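Local atomic coordinates of imidazolonepropionase (Unidentified, PDB entry 2Q09), a protein that catalyses the third step of histidine degradation, hydrolysing a carbon-nitrogen bond of imidazolone-5-propanoate to give N-formimidoyl-L-glutamate. Residues A[164-169]-A[396-401]. Numbering follows the deposited sequence.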
ATOM      1  N   ALA A 164     -18.237  -0.975   2.359  1.00 27.33           N
ATOM      2  CA  ALA A 164     -19.016  -1.628   1.313  1.00 27.38           C
ATOM      3  C   ALA A 164     -18.422  -2.919   0.755  1.00 27.14           C
ATOM      4  O   ALA A 164     -19.161  -3.760   0.231  1.00 26.87           O
ATOM      5  CB  ALA A 164     -19.266  -0.645   0.178  1.00 25.65           C
ATOM      6  N   LEU A 165     -17.108  -3.089   0.865  1.00 27.11           N
ATOM      7  CA  LEU A 165     -16.455  -4.282   0.331  1.00 26.43           C
ATOM      8  C   LEU A 165     -15.720  -5.058   1.421  1.00 26.50           C
ATOM      9  O   LEU A 165     -15.341  -4.489   2.446  1.00 25.73           O
ATOM     10  CB  LEU A 165     -15.469  -3.888  -0.778  1.00 26.86           C
ATOM     11  CG  LEU A 165     -16.053  -3.153  -1.993  1.00 27.54           C
ATOM     12  CD1 LEU A 165     -14.932  -2.684  -2.906  1.00 27.39           C
ATOM     13  CD2 LEU A 165     -16.998  -4.077  -2.750  1.00 29.63           C
ATOM     14  N   PRO A 166     -15.511  -6.368   1.208  1.00 25.86           N
ATOM     15  CA  PRO A 166     -14.815  -7.214   2.185  1.00 26.32           C
ATOM     16  C   PRO A 166     -13.302  -7.012   2.099  1.00 25.34           C
ATOM     17  O   PRO A 166     -12.568  -7.894   1.645  1.00 26.40           O
ATOM     18  CB  PRO A 166     -15.243  -8.618   1.776  1.00 25.43           C
ATOM     19  CG  PRO A 166     -15.281  -8.513   0.273  1.00 26.66           C
ATOM     20  CD  PRO A 166     -15.973  -7.164   0.052  1.00 27.30           C
ATOM     21  N   ILE A 167     -12.845  -5.849   2.552  1.00 24.81           N
ATOM     22  CA  ILE A 167     -11.427  -5.522   2.489  1.00 24.49           C
ATOM     23  C   ILE A 167     -11.117  -4.447   3.533  1.00 24.26           C
ATOM     24  O   ILE A 167     -11.936  -3.558   3.769  1.00 23.52           O
ATOM     25  CB  ILE A 167     -11.089  -5.027   1.043  1.00 25.13           C
ATOM     26  CG1 ILE A 167      -9.589  -5.123   0.755  1.00 26.38           C
ATOM     27  CG2 ILE A 167     -11.619  -3.615   0.836  1.00 24.53           C
ATOM     28  CD1 ILE A 167      -8.739  -4.150   1.504  1.00 32.86           C
ATOM     29  N   ARG A 168      -9.950  -4.536   4.166  1.00 23.08           N
ATOM     30  CA  ARG A 168      -9.559  -3.550   5.168  1.00 22.45           C
ATOM     31  C   ARG A 168      -8.914  -2.354   4.472  1.00 23.16           C
ATOM     32  O   ARG A 168      -8.069  -2.515   3.585  1.00 23.31           O
ATOM     33  CB  ARG A 168      -8.572  -4.153   6.171  1.00 22.20           C
ATOM     34  CG  ARG A 168      -9.124  -5.338   6.953  1.00 24.20           C
ATOM     35  CD  ARG A 168      -8.044  -5.944   7.846  1.00 25.78           C
ATOM     36  NE  ARG A 168      -8.462  -7.215   8.439  1.00 26.42           N
ATOM     37  CZ  ARG A 168      -9.234  -7.331   9.514  1.00 28.31           C
ATOM     38  NH1 ARG A 168      -9.685  -6.246  10.139  1.00 27.61           N
ATOM     39  NH2 ARG A 168      -9.563  -8.539   9.963  1.00 25.94           N
ATOM     40  N   VAL A 169      -9.314  -1.155   4.871  1.00 21.53           N
ATOM     41  CA  VAL A 169      -8.763   0.047   4.267  1.00 21.27           C
ATOM     42  C   VAL A 169      -8.070   0.923   5.292  1.00 22.43           C
ATOM     43  O   VAL A 169      -8.629   1.213   6.347  1.00 23.51           O
ATOM     44  CB  VAL A 169      -9.865   0.894   3.581  1.00 22.15           C
ATOM     45  CG1 VAL A 169      -9.267   2.172   3.011  1.00 19.60           C
ATOM     46  CG2 VAL A 169     -10.541   0.081   2.485  1.00 20.46           C
ATOM     47  N   VAL A 396      -9.289 -19.866  -4.132  1.00 27.09           N
ATOM     48  CA  VAL A 396     -10.291 -20.895  -3.897  1.00 27.56           C
ATOM     49  C   VAL A 396     -11.107 -20.404  -2.704  1.00 28.78           C
ATOM     50  O   VAL A 396     -12.301 -20.691  -2.576  1.00 29.05           O
ATOM     51  CB  VAL A 396      -9.635 -22.249  -3.548  1.00 28.79           C
ATOM     52  CG1 VAL A 396     -10.646 -23.168  -2.891  1.00 29.25           C
ATOM     53  CG2 VAL A 396      -9.082 -22.900  -4.813  1.00 28.71           C
ATOM     54  N   SER A 397     -10.445 -19.637  -1.845  1.00 27.66           N
ATOM     55  CA  SER A 397     -11.084 -19.092  -0.656  1.00 27.02           C
ATOM     56  C   SER A 397     -10.350 -17.827  -0.229  1.00 26.62           C
ATOM     57  O   SER A 397      -9.117 -17.785  -0.231  1.00 26.67           O
ATOM     58  CB  SER A 397     -11.061 -20.133   0.472  1.00 29.23           C
ATOM     59  OG  SER A 397     -11.676 -19.644   1.652  1.00 34.06           O
ATOM     60  N   ARG A 398     -11.107 -16.793   0.120  1.00 25.35           N
ATOM     61  CA  ARG A 398     -10.527 -15.524   0.554  1.00 24.33           C
ATOM     62  C   ARG A 398     -11.193 -15.163   1.869  1.00 24.76           C
ATOM     63  O   ARG A 398     -12.349 -14.744   1.898  1.00 24.74           O
ATOM     64  CB  ARG A 398     -10.772 -14.424  -0.493  1.00 23.66           C
ATOM     65  CG  ARG A 398     -10.251 -13.043  -0.088  1.00 21.37           C
ATOM     66  CD  ARG A 398     -10.437 -12.034  -1.232  1.00 22.52           C
ATOM     67  NE  ARG A 398     -10.044 -10.688  -0.829  1.00 22.45           N
ATOM     68  CZ  ARG A 398     -10.796  -9.881  -0.090  1.00 23.72           C
ATOM     69  NH1 ARG A 398     -11.999 -10.270   0.325  1.00 22.94           N
ATOM     70  NH2 ARG A 398     -10.339  -8.687   0.250  1.00 22.92           N
ATOM     71  N   VAL A 399     -10.452 -15.329   2.959  1.00 25.09           N
ATOM     72  CA  VAL A 399     -10.969 -15.073   4.292  1.00 24.15           C
ATOM     73  C   VAL A 399     -10.463 -13.779   4.908  1.00 24.74           C
ATOM     74  O   VAL A 399      -9.257 -13.529   4.959  1.00 22.91           O
ATOM     75  CB  VAL A 399     -10.619 -16.245   5.231  1.00 23.89           C
ATOM     76  CG1 VAL A 399     -11.085 -15.942   6.649  1.00 25.28           C
ATOM     77  CG2 VAL A 399     -11.270 -17.514   4.725  1.00 25.02           C
ATOM     78  N   VAL A 400     -11.404 -12.961   5.378  1.00 23.80           N
ATOM     79  CA  VAL A 400     -11.080 -11.694   6.016  1.00 25.37           C
ATOM     80  C   VAL A 400     -11.815 -11.657   7.355  1.00 27.79           C
ATOM     81  O   VAL A 400     -13.033 -11.831   7.411  1.00 28.46           O
ATOM     82  CB  VAL A 400     -11.512 -10.501   5.129  1.00 25.95           C
ATOM     83  CG1 VAL A 400     -11.258  -9.193   5.846  1.00 26.47           C
ATOM     84  CG2 VAL A 400     -10.744 -10.545   3.805  1.00 26.53           C
ATOM     85  N   ASN A 401     -11.062 -11.442   8.426  1.00 28.80           N
ATOM     86  CA  ASN A 401     -11.599 -11.406   9.780  1.00 31.09           C
ATOM     87  C   ASN A 401     -12.336 -12.702  10.105  1.00 32.15           C
ATOM     88  O   ASN A 401     -13.349 -12.700  10.804  1.00 32.74           O
ATOM     89  CB  ASN A 401     -12.539 -10.215   9.966  1.00 31.65           C
ATOM     90  CG  ASN A 401     -12.660  -9.798  11.423  1.00 33.31           C
ATOM     91  OD1 ASN A 401     -13.730  -9.882  12.029  1.00 34.42           O
ATOM     92  ND2 ASN A 401     -11.548  -9.357  11.996  1.00 30.05           N
TER
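Arg398 reaches from its strand to the loop at 166-167 and grips one backbone oxygen there, Pro166 O, with both terminal nitrogens. From CB the chain sets off with CG anti to the backbone N (chi1 177°) and stays extended to NE, which carries the guanidinium across to the loop ahead of strand 168-176; the side chain also touches Leu376 of strand 375-378. At the tip, NH1 lies 2.8 Å from Pro166 O and NH2 2.7 Å from the same atom. The oxygen sits in the guanidinium plane, but because both N-H groups converge on it, each bond is bent, 142° at the NH1 hydrogen. NH1 also meets Pro166 CG, 3.7 Å away, while at the guanidinium edge NH2 comes against Ile167 CG1 at 3.7 Å. NH2 has a further acceptor in Val135 O. Pro166, its phi restricted by the ring, suits the centre of an inverse gamma turn between helix 148-164 and strand 168-176, a parallel strand of the amidohydrolase TIM barrel; the arginine thus ties the approach to this strand to strand 395-400. With an alanine here, Pro166 O would probably lose both of these donors, and a gap would open beside Ile167. Val400, short and branched, lays CG2 over one face of the guanidinium, 3.9 Å from Pro166 O. Asn401 tolerates positive phi (56°) where the strand turns toward 403-404. Arg168 brings NH2 to Asn401 CB at 3.4 Å; its NE forms a salt bridge to Asp374 OD2, while Asp374 OD1 accepts from Asn401 N.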